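Local coordinates for protein purine nucleoside phosphorylase (Schistosoma mansoni, PDB 5KO5) that probably catalyses the reversible phosphorolysis of purine nucleosides to free base and ribose 1-phosphate, and here holds cytosine in its ligand pocket, at residues L113-R124 and V237-I248; V5-A16 and Q96-L107. All coordinates share one frame; numbering follows the deposited sequence. Where two conformers were deposited one is given.

Contact 1: L113-R124 and V237-I248; sequences LLITNLAGGINR and VLAVSLIANNSI. With CYT (6-aminopyrimidin-2(1H)-one), chain B; EDO (1,2-ethanediol), chain C.
Asn117 and Ser241 face each other across two neighbouring parallel strands, 113-121 and 237-246, and the hydroxyl OG of Ser241 donates to OD1 of Asn117 at 2.6 Å. The bond lies in the plane of the amide and uses a lone pair of OD1. CG of Asn117 stands between its own backbone N and carbonyl carbon (chi1 64°), which swings the amide across to the serine; ND2 is left to Thr223 OG1, so both ends fix its rotation. On the other face of the sheet Leu118 and Leu242 run alongside each other in the same direction, with CD1 of Leu118 3.6 Å from CD2 of Leu242. Further back, CD2 of Leu114 rests on CB of Leu238 at 3.8 Å. The two strands belong to the central mixed sheet of the phosphorylase superfamily fold. Their parallel pairing is regular as far as Ala119 and Ile243; strand 237-246 then takes in one extra residue, a bulge at Ala244, before Gly121 N bonds to Asn245 O (2.8 Å). These C-terminal ends line the cytosine pocket. There OD1 of Asn245 accepts from N4 of the cytosine at 2.9 Å, while Gly120 N approaches ring atom C4 at 3.3 Å. ND2 of Asn245 donates to Ser247 OG and to Asp250; Ser247 OG is bonded to Glu203 OE2, which also bonds the cytosine. Beyond the pocket, Asn246 ND2 reaches Asn123 O from above the carbonyl plane and also binds Leu126 O.

Contact 2: V5-A16 and Q96-L107; sequences VVANYENASMAA and QEIALPIRVMKL. With EDO (1,2-ethanediol), chain E.
The guanidinium of Arg103 has CB of Ala99 about 4.0 Å over one face, nearer its margin, and the carbonyl of Ala7 at its edge. NH1 donates to Ala7 O at 2.9 Å, tilted slightly from both planes; the side chain runs straight out to NE to bring it there. The Tyr9 ring has CD2 of Leu107 at its edge, 4.4 Å from CE1 of Tyr9. Gln96, bent at chi2 (-51°), turns OE1 to receive Ala7 N at 2.9 Å in the carbonyl plane, on a lone pair. Ala7, the centre of an inverse gamma turn, is thus gripped at both N and O, and its CB lies 3.9 Å from CB of Leu100. Asn8 caps the following helix by accepting from Asn11 N. Against that helix, from 96-107, CG2 of Val104 touches CB of Ala15 at 3.6 Å, and CD1 of Leu107 meets CB of Ala12 at 3.8 Å. The segments of helices 9-16 and 96-107 cross at -66° with their axes 8.7 Å apart, an approach that the small Ala12, Ala15 and Ala16 opposite Val104 and Leu107 allow, and Leu107 packs as a knob into a hole formed by Tyr9, Ala12, Ser13 and Ala16.

How the contacts relate
Helix 95-108 of contact 2 is followed, after a short connection, by strand 112-121 of contact 1, so one continuous piece of chain serves both. They meet at the start of that strand: CD1 of Leu113 packs 4.1 Å from SD of Met105, and CD2 of Leu113 lies 4.3 Å from CD1 of Ile102. The centres of contact 1 and contact 2 are nevertheless about 27 Å apart, on opposite sides of the chain's centre. Contact 1 is largely buried, its own centre about 10 Å from that of the chain, and supplies five residues of the cytosine pocket; contact 2 is partly buried, its centre about 17 Å from that of the chain, contributes no pocket residue and joins the N-terminal segment to the helix.

Contact 1: L113-R124 and V237-I248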
# COMPACT_ATOMS: atom_id res chain seq x y z
N LEU A 113 -4.25 2.35 -26.83
CA LEU A 113 -2.92 2.34 -26.24
C LEU A 113 -2.43 0.90 -26.19
O LEU A 113 -3.11 0.03 -25.63
CB LEU A 113 -2.97 2.94 -24.84
CG LEU A 113 -1.68 2.90 -24.02
CD1 LEU A 113 -0.52 3.60 -24.75
CD2 LEU A 113 -1.94 3.54 -22.67
N LEU A 114 -1.26 0.65 -26.79
CA LEU A 114 -0.62 -0.66 -26.80
C LEU A 114 0.56 -0.62 -25.84
O LEU A 114 1.39 0.29 -25.93
CB LEU A 114 -0.10 -1.00 -28.20
CG LEU A 114 -1.12 -0.91 -29.34
CD1 LEU A 114 -0.47 -1.26 -30.69
CD2 LEU A 114 -2.35 -1.80 -29.08
N ILE A 115 0.64 -1.60 -24.93
CA ILE A 115 1.65 -1.61 -23.88
C ILE A 115 2.33 -2.97 -23.84
O ILE A 115 1.66 -4.01 -23.90
CB ILE A 115 1.02 -1.32 -22.51
CG1 ILE A 115 0.19 -0.03 -22.54
CG2 ILE A 115 2.10 -1.23 -21.43
CD1 ILE A 115 -0.57 0.23 -21.24
N THR A 116 3.65 -2.98 -23.71
CA THR A 116 4.37 -4.21 -23.40
C THR A 116 5.17 -4.01 -22.11
O THR A 116 5.48 -2.89 -21.71
CB THR A 116 5.32 -4.65 -24.53
OG1 THR A 116 6.30 -3.62 -24.78
CG2 THR A 116 4.54 -4.93 -25.81
N ASN A 117 5.47 -5.13 -21.45
CA ASN A 117 6.28 -5.09 -20.24
C ASN A 117 7.01 -6.42 -20.11
O ASN A 117 6.70 -7.40 -20.80
CB ASN A 117 5.45 -4.76 -18.99
CG ASN A 117 4.41 -5.82 -18.66
OD1 ASN A 117 4.73 -6.99 -18.43
ND2 ASN A 117 3.15 -5.41 -18.60
N LEU A 118 8.01 -6.44 -19.22
CA LEU A 118 8.67 -7.67 -18.80
C LEU A 118 8.13 -8.04 -17.43
O LEU A 118 7.95 -7.16 -16.57
CB LEU A 118 10.19 -7.48 -18.72
CG LEU A 118 11.06 -7.80 -19.94
CD1 LEU A 118 10.98 -9.28 -20.32
CD2 LEU A 118 10.70 -6.94 -21.11
N ALA A 119 7.83 -9.32 -17.22
CA ALA A 119 7.17 -9.71 -15.98
C ALA A 119 7.67 -11.07 -15.51
O ALA A 119 8.24 -11.85 -16.28
CB ALA A 119 5.65 -9.77 -16.17
N GLY A 120 7.45 -11.35 -14.23
CA GLY A 120 7.67 -12.68 -13.70
C GLY A 120 6.44 -13.56 -13.86
O GLY A 120 5.32 -13.12 -13.61
N GLY A 121 6.67 -14.80 -14.27
CA GLY A 121 5.58 -15.76 -14.37
C GLY A 121 5.29 -16.41 -13.02
O GLY A 121 6.22 -16.86 -12.32
N ILE A 122 4.02 -16.47 -12.66
CA ILE A 122 3.55 -17.15 -11.45
C ILE A 122 2.84 -18.45 -11.80
O ILE A 122 3.13 -19.50 -11.21
CB ILE A 122 2.63 -16.22 -10.63
CG1 ILE A 122 3.35 -14.93 -10.23
CG2 ILE A 122 2.12 -16.96 -9.39
CD1 ILE A 122 4.50 -15.13 -9.24
N ASN A 123 1.90 -18.39 -12.74
CA ASN A 123 1.21 -19.58 -13.22
C ASN A 123 2.22 -20.61 -13.72
O ASN A 123 3.18 -20.29 -14.41
CB ASN A 123 0.29 -19.19 -14.39
CG ASN A 123 -0.68 -20.30 -14.78
OD1 ASN A 123 -0.27 -21.39 -15.19
ND2 ASN A 123 -1.97 -20.02 -14.65
N ARG A 124 1.97 -21.88 -13.37
CA ARG A 124 2.91 -22.93 -13.72
C ARG A 124 3.04 -23.15 -15.21
O ARG A 124 4.05 -23.71 -15.65
CB ARG A 124 2.51 -24.25 -13.06
CG ARG A 124 3.68 -24.98 -12.39
CD ARG A 124 4.18 -24.30 -11.12
NE ARG A 124 3.64 -22.97 -10.90
CZ ARG A 124 2.51 -22.70 -10.26
NH1 ARG A 124 1.79 -23.67 -9.71
NH2 ARG A 124 2.14 -21.43 -10.17
N VAL A 237 -7.15 -0.43 -24.31
CA VAL A 237 -5.81 -0.89 -23.99
C VAL A 237 -5.62 -2.34 -24.40
O VAL A 237 -6.50 -3.18 -24.16
CB VAL A 237 -5.50 -0.74 -22.49
CG1 VAL A 237 -4.14 -1.36 -22.16
CG2 VAL A 237 -5.52 0.71 -22.07
N LEU A 238 -4.46 -2.64 -24.99
CA LEU A 238 -3.93 -3.99 -25.11
C LEU A 238 -2.60 -3.99 -24.37
O LEU A 238 -1.74 -3.15 -24.66
CB LEU A 238 -3.67 -4.35 -26.57
CG LEU A 238 -2.93 -5.68 -26.75
CD1 LEU A 238 -3.82 -6.86 -26.34
CD2 LEU A 238 -2.46 -5.85 -28.18
N ALA A 239 -2.44 -4.90 -23.41
CA ALA A 239 -1.21 -4.98 -22.63
C ALA A 239 -0.70 -6.40 -22.70
O ALA A 239 -1.45 -7.35 -22.46
CB ALA A 239 -1.47 -4.60 -21.17
N VAL A 240 0.59 -6.56 -23.03
CA VAL A 240 1.20 -7.87 -23.22
C VAL A 240 2.45 -7.95 -22.37
O VAL A 240 3.32 -7.08 -22.46
CB VAL A 240 1.55 -8.10 -24.71
CG1 VAL A 240 2.25 -9.45 -24.88
CG2 VAL A 240 0.29 -8.01 -25.55
N SER A 241 2.54 -8.99 -21.54
CA SER A 241 3.74 -9.24 -20.75
C SER A 241 4.61 -10.27 -21.45
O SER A 241 4.12 -11.30 -21.93
CB SER A 241 3.39 -9.81 -19.38
OG SER A 241 2.84 -8.82 -18.53
N LEU A 242 5.91 -10.00 -21.50
CA LEU A 242 6.90 -11.00 -21.87
C LEU A 242 7.44 -11.61 -20.58
O LEU A 242 7.92 -10.90 -19.71
CB LEU A 242 8.03 -10.36 -22.67
CG LEU A 242 9.25 -11.24 -22.96
CD1 LEU A 242 8.87 -12.48 -23.76
CD2 LEU A 242 10.29 -10.42 -23.71
N ILE A 243 7.33 -12.94 -20.46
CA ILE A 243 7.72 -13.63 -19.24
C ILE A 243 9.24 -13.79 -19.22
O ILE A 243 9.82 -14.48 -20.05
CB ILE A 243 7.01 -14.99 -19.12
CG1 ILE A 243 5.48 -14.80 -19.17
CG2 ILE A 243 7.48 -15.72 -17.87
CD1 ILE A 243 4.94 -13.84 -18.11
N ALA A 244 9.89 -13.14 -18.25
CA ALA A 244 11.34 -13.23 -18.15
C ALA A 244 11.79 -14.53 -17.48
O ALA A 244 12.86 -15.05 -17.78
CB ALA A 244 11.89 -12.04 -17.36
N ASN A 245 10.97 -15.07 -16.59
CA ASN A 245 11.34 -16.21 -15.76
C ASN A 245 10.06 -16.67 -15.09
O ASN A 245 9.09 -15.92 -15.01
CB ASN A 245 12.34 -15.79 -14.68
CG ASN A 245 11.72 -14.85 -13.66
OD1 ASN A 245 11.35 -13.72 -13.99
ND2 ASN A 245 11.57 -15.33 -12.42
N ASN A 246 10.06 -17.91 -14.61
CA ASN A 246 8.97 -18.36 -13.75
C ASN A 246 9.45 -18.28 -12.31
O ASN A 246 10.32 -19.05 -11.89
CB ASN A 246 8.51 -19.77 -14.09
CG ASN A 246 7.25 -20.13 -13.36
OD1 ASN A 246 7.27 -20.24 -12.14
ND2 ASN A 246 6.13 -20.22 -14.08
N SER A 247 8.88 -17.33 -11.57
CA SER A 247 9.37 -17.07 -10.22
C SER A 247 9.04 -18.19 -9.25
O SER A 247 9.76 -18.38 -8.27
CB SER A 247 8.84 -15.73 -9.72
OG SER A 247 9.23 -14.70 -10.61
N ILE A 248 7.96 -18.93 -9.49
CA ILE A 248 7.63 -20.05 -8.62
C ILE A 248 8.64 -21.17 -8.80
O ILE A 248 9.17 -21.72 -7.83
CB ILE A 248 6.19 -20.54 -8.89
CG1 ILE A 248 5.16 -19.50 -8.41
CG2 ILE A 248 5.94 -21.91 -8.25
CD1 ILE A 248 5.16 -19.26 -6.91
N3 CYT B . 9.59 -9.45 -12.08
C4 CYT B . 10.26 -10.31 -12.85
N1 CYT B . 9.78 -7.81 -13.80
C2 CYT B . 9.35 -8.19 -12.52
O2 CYT B . 8.77 -7.36 -11.80
N4 CYT B . 10.48 -11.53 -12.36
C5 CYT B . 10.70 -9.95 -14.16
C6 CYT B . 10.45 -8.70 -14.58
C1 EDO C . 7.96 -3.50 -16.78
O1 EDO C . 8.09 -2.93 -15.48
C2 EDO C . 8.72 -2.69 -17.82
O2 EDO C . 9.20 -3.58 -18.81

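Contact 2: V5-A16 and Q96-L107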
# COMPACT_ATOMS: atom_id res chain seq x y z
N VAL A 5 3.28 20.00 -11.19
CA VAL A 5 2.30 20.22 -12.25
C VAL A 5 1.18 19.19 -12.16
O VAL A 5 1.43 17.99 -12.21
CB VAL A 5 2.99 20.22 -13.64
CG1 VAL A 5 2.00 20.01 -14.77
CG2 VAL A 5 3.76 21.53 -13.84
N VAL A 6 -0.05 19.67 -12.01
CA VAL A 6 -1.21 18.79 -11.97
C VAL A 6 -1.52 18.30 -13.38
O VAL A 6 -1.38 19.04 -14.36
CB VAL A 6 -2.41 19.54 -11.35
CG1 VAL A 6 -3.64 18.64 -11.29
CG2 VAL A 6 -2.04 20.01 -9.96
N ALA A 7 -1.93 17.03 -13.49
CA ALA A 7 -2.32 16.44 -14.77
C ALA A 7 -3.76 16.84 -15.14
O ALA A 7 -4.66 16.01 -15.31
CB ALA A 7 -2.16 14.92 -14.72
N ASN A 8 -3.96 18.15 -15.25
CA ASN A 8 -5.29 18.67 -15.52
C ASN A 8 -5.47 18.99 -17.00
O ASN A 8 -4.55 18.85 -17.82
CB ASN A 8 -5.62 19.86 -14.60
CG ASN A 8 -4.72 21.06 -14.82
OD1 ASN A 8 -4.07 21.19 -15.86
ND2 ASN A 8 -4.70 21.96 -13.84
N TYR A 9 -6.68 19.44 -17.33
CA TYR A 9 -7.06 19.71 -18.70
C TYR A 9 -6.21 20.83 -19.30
O TYR A 9 -5.69 20.70 -20.41
CB TYR A 9 -8.54 20.09 -18.67
CG TYR A 9 -9.23 20.33 -19.98
CD1 TYR A 9 -9.19 19.40 -21.01
CD2 TYR A 9 -10.01 21.46 -20.14
CE1 TYR A 9 -9.88 19.62 -22.19
CE2 TYR A 9 -10.70 21.69 -21.30
CZ TYR A 9 -10.64 20.77 -22.33
OH TYR A 9 -11.34 21.02 -23.48
N GLU A 10 -6.03 21.92 -18.55
CA GLU A 10 -5.25 23.04 -19.07
C GLU A 10 -3.80 22.65 -19.32
O GLU A 10 -3.23 22.98 -20.37
CB GLU A 10 -5.33 24.22 -18.09
CG GLU A 10 -4.35 25.34 -18.43
CD GLU A 10 -4.40 26.50 -17.44
OE1 GLU A 10 -3.93 27.60 -17.79
OE2 GLU A 10 -4.90 26.30 -16.32
N ASN A 11 -3.19 21.94 -18.38
CA ASN A 11 -1.77 21.60 -18.52
C ASN A 11 -1.56 20.58 -19.63
O ASN A 11 -0.61 20.69 -20.40
CB ASN A 11 -1.23 21.09 -17.19
CG ASN A 11 -1.15 22.18 -16.14
OD1 ASN A 11 -1.15 23.37 -16.46
ND2 ASN A 11 -1.06 21.78 -14.88
N ALA A 12 -2.42 19.56 -19.70
CA ALA A 12 -2.30 18.59 -20.78
C ALA A 12 -2.53 19.26 -22.14
O ALA A 12 -1.87 18.91 -23.13
CB ALA A 12 -3.28 17.44 -20.58
N SER A 13 -3.43 20.25 -22.20
CA SER A 13 -3.69 20.97 -23.45
C SER A 13 -2.45 21.74 -23.90
O SER A 13 -2.15 21.80 -25.09
CB SER A 13 -4.86 21.94 -23.27
OG SER A 13 -6.10 21.29 -23.09
N MET A 14 -1.74 22.35 -22.95
CA MET A 14 -0.56 23.12 -23.32
C MET A 14 0.52 22.21 -23.89
O MET A 14 1.19 22.57 -24.87
CB MET A 14 -0.04 23.90 -22.11
CG MET A 14 1.14 24.80 -22.45
SD MET A 14 1.66 25.85 -21.09
CE MET A 14 2.87 26.88 -21.92
N ALA A 15 0.69 21.02 -23.31
CA ALA A 15 1.63 20.05 -23.86
C ALA A 15 1.19 19.58 -25.24
O ALA A 15 2.02 19.47 -26.16
CB ALA A 15 1.78 18.87 -22.90
N ALA A 16 -0.10 19.28 -25.41
CA ALA A 16 -0.57 18.80 -26.70
C ALA A 16 -0.44 19.87 -27.78
O ALA A 16 -0.08 19.57 -28.93
CB ALA A 16 -2.00 18.28 -26.58
N GLN A 96 0.48 12.57 -10.67
CA GLN A 96 0.30 13.59 -11.70
C GLN A 96 1.28 13.41 -12.85
O GLN A 96 0.94 13.65 -14.01
CB GLN A 96 0.46 14.99 -11.10
CG GLN A 96 -0.43 15.28 -9.89
CD GLN A 96 -1.88 14.98 -10.15
OE1 GLN A 96 -2.42 15.26 -11.22
NE2 GLN A 96 -2.54 14.39 -9.15
N GLU A 97 2.52 13.01 -12.53
CA GLU A 97 3.54 12.85 -13.55
C GLU A 97 3.26 11.64 -14.43
O GLU A 97 3.51 11.68 -15.64
CB GLU A 97 4.92 12.73 -12.88
CG GLU A 97 5.41 14.06 -12.29
CD GLU A 97 6.67 13.91 -11.45
OE1 GLU A 97 6.75 13.04 -10.56
OE2 GLU A 97 7.61 14.70 -11.69
N ILE A 98 2.71 10.57 -13.85
CA ILE A 98 2.35 9.42 -14.67
C ILE A 98 1.17 9.75 -15.57
O ILE A 98 1.14 9.36 -16.74
CB ILE A 98 2.03 8.21 -13.76
CG1 ILE A 98 3.24 7.85 -12.88
CG2 ILE A 98 1.49 7.05 -14.60
CD1 ILE A 98 4.48 7.43 -13.67
N ALA A 99 0.18 10.48 -15.03
CA ALA A 99 -1.06 10.67 -15.77
C ALA A 99 -0.93 11.66 -16.91
O ALA A 99 -1.60 11.50 -17.93
CB ALA A 99 -2.18 11.12 -14.83
N LEU A 100 -0.09 12.68 -16.76
CA LEU A 100 -0.08 13.74 -17.77
C LEU A 100 0.23 13.23 -19.17
O LEU A 100 -0.51 13.58 -20.10
CB LEU A 100 0.78 14.93 -17.33
CG LEU A 100 0.72 16.07 -18.36
CD1 LEU A 100 0.55 17.44 -17.72
CD2 LEU A 100 1.96 16.05 -19.25
N PRO A 101 1.27 12.42 -19.39
CA PRO A 101 1.54 11.97 -20.77
C PRO A 101 0.39 11.20 -21.40
O PRO A 101 0.16 11.34 -22.61
CB PRO A 101 2.80 11.12 -20.62
CG PRO A 101 3.51 11.72 -19.46
CD PRO A 101 2.38 12.05 -18.49
N ILE A 102 -0.31 10.36 -20.62
CA ILE A 102 -1.43 9.61 -21.18
C ILE A 102 -2.58 10.55 -21.53
O ILE A 102 -3.24 10.39 -22.57
CB ILE A 102 -1.90 8.53 -20.19
CG1 ILE A 102 -0.75 7.61 -19.78
CG2 ILE A 102 -3.04 7.73 -20.82
CD1 ILE A 102 -0.04 6.98 -20.94
N ARG A 103 -2.84 11.52 -20.67
CA ARG A 103 -3.87 12.51 -20.98
C ARG A 103 -3.50 13.37 -22.18
O ARG A 103 -4.38 13.77 -22.95
CB ARG A 103 -4.17 13.32 -19.73
CG ARG A 103 -4.88 12.45 -18.71
CD ARG A 103 -5.16 13.14 -17.39
NE ARG A 103 -6.00 12.24 -16.59
CZ ARG A 103 -6.21 12.37 -15.29
NH1 ARG A 103 -5.67 13.38 -14.62
NH2 ARG A 103 -6.97 11.48 -14.65
N VAL A 104 -2.20 13.66 -22.36
CA VAL A 104 -1.76 14.32 -23.58
C VAL A 104 -2.06 13.44 -24.79
O VAL A 104 -2.56 13.92 -25.81
CB VAL A 104 -0.27 14.69 -23.47
CG1 VAL A 104 0.27 15.15 -24.82
CG2 VAL A 104 -0.10 15.79 -22.42
N MET A 105 -1.76 12.14 -24.70
CA MET A 105 -2.15 11.23 -25.78
C MET A 105 -3.63 11.36 -26.11
O MET A 105 -4.00 11.42 -27.28
CB MET A 105 -1.84 9.78 -25.42
CG MET A 105 -0.37 9.43 -25.44
SD MET A 105 -0.21 7.66 -25.17
CE MET A 105 1.57 7.47 -25.21
N LYS A 106 -4.48 11.42 -25.08
CA LYS A 106 -5.91 11.54 -25.32
C LYS A 106 -6.23 12.81 -26.11
O LYS A 106 -6.97 12.77 -27.09
CB LYS A 106 -6.68 11.52 -23.99
CG LYS A 106 -8.20 11.73 -24.14
CD LYS A 106 -8.89 10.49 -24.71
CE LYS A 106 -10.34 10.73 -25.11
NZ LYS A 106 -11.21 11.11 -23.98
N LEU A 107 -5.65 13.94 -25.68
CA LEU A 107 -5.91 15.20 -26.38
C LEU A 107 -5.33 15.20 -27.79
O LEU A 107 -5.84 15.93 -28.65
CB LEU A 107 -5.36 16.38 -25.59
CG LEU A 107 -6.02 16.57 -24.22
CD1 LEU A 107 -5.53 17.84 -23.56
CD2 LEU A 107 -7.54 16.58 -24.33
C1 EDO E . -10.57 14.70 -22.68
O1 EDO E . -11.03 13.39 -22.29
C2 EDO E . -11.31 15.18 -23.91
O2 EDO E . -10.81 14.54 -25.09
O HOH W 1 1.79 16.38 -14.37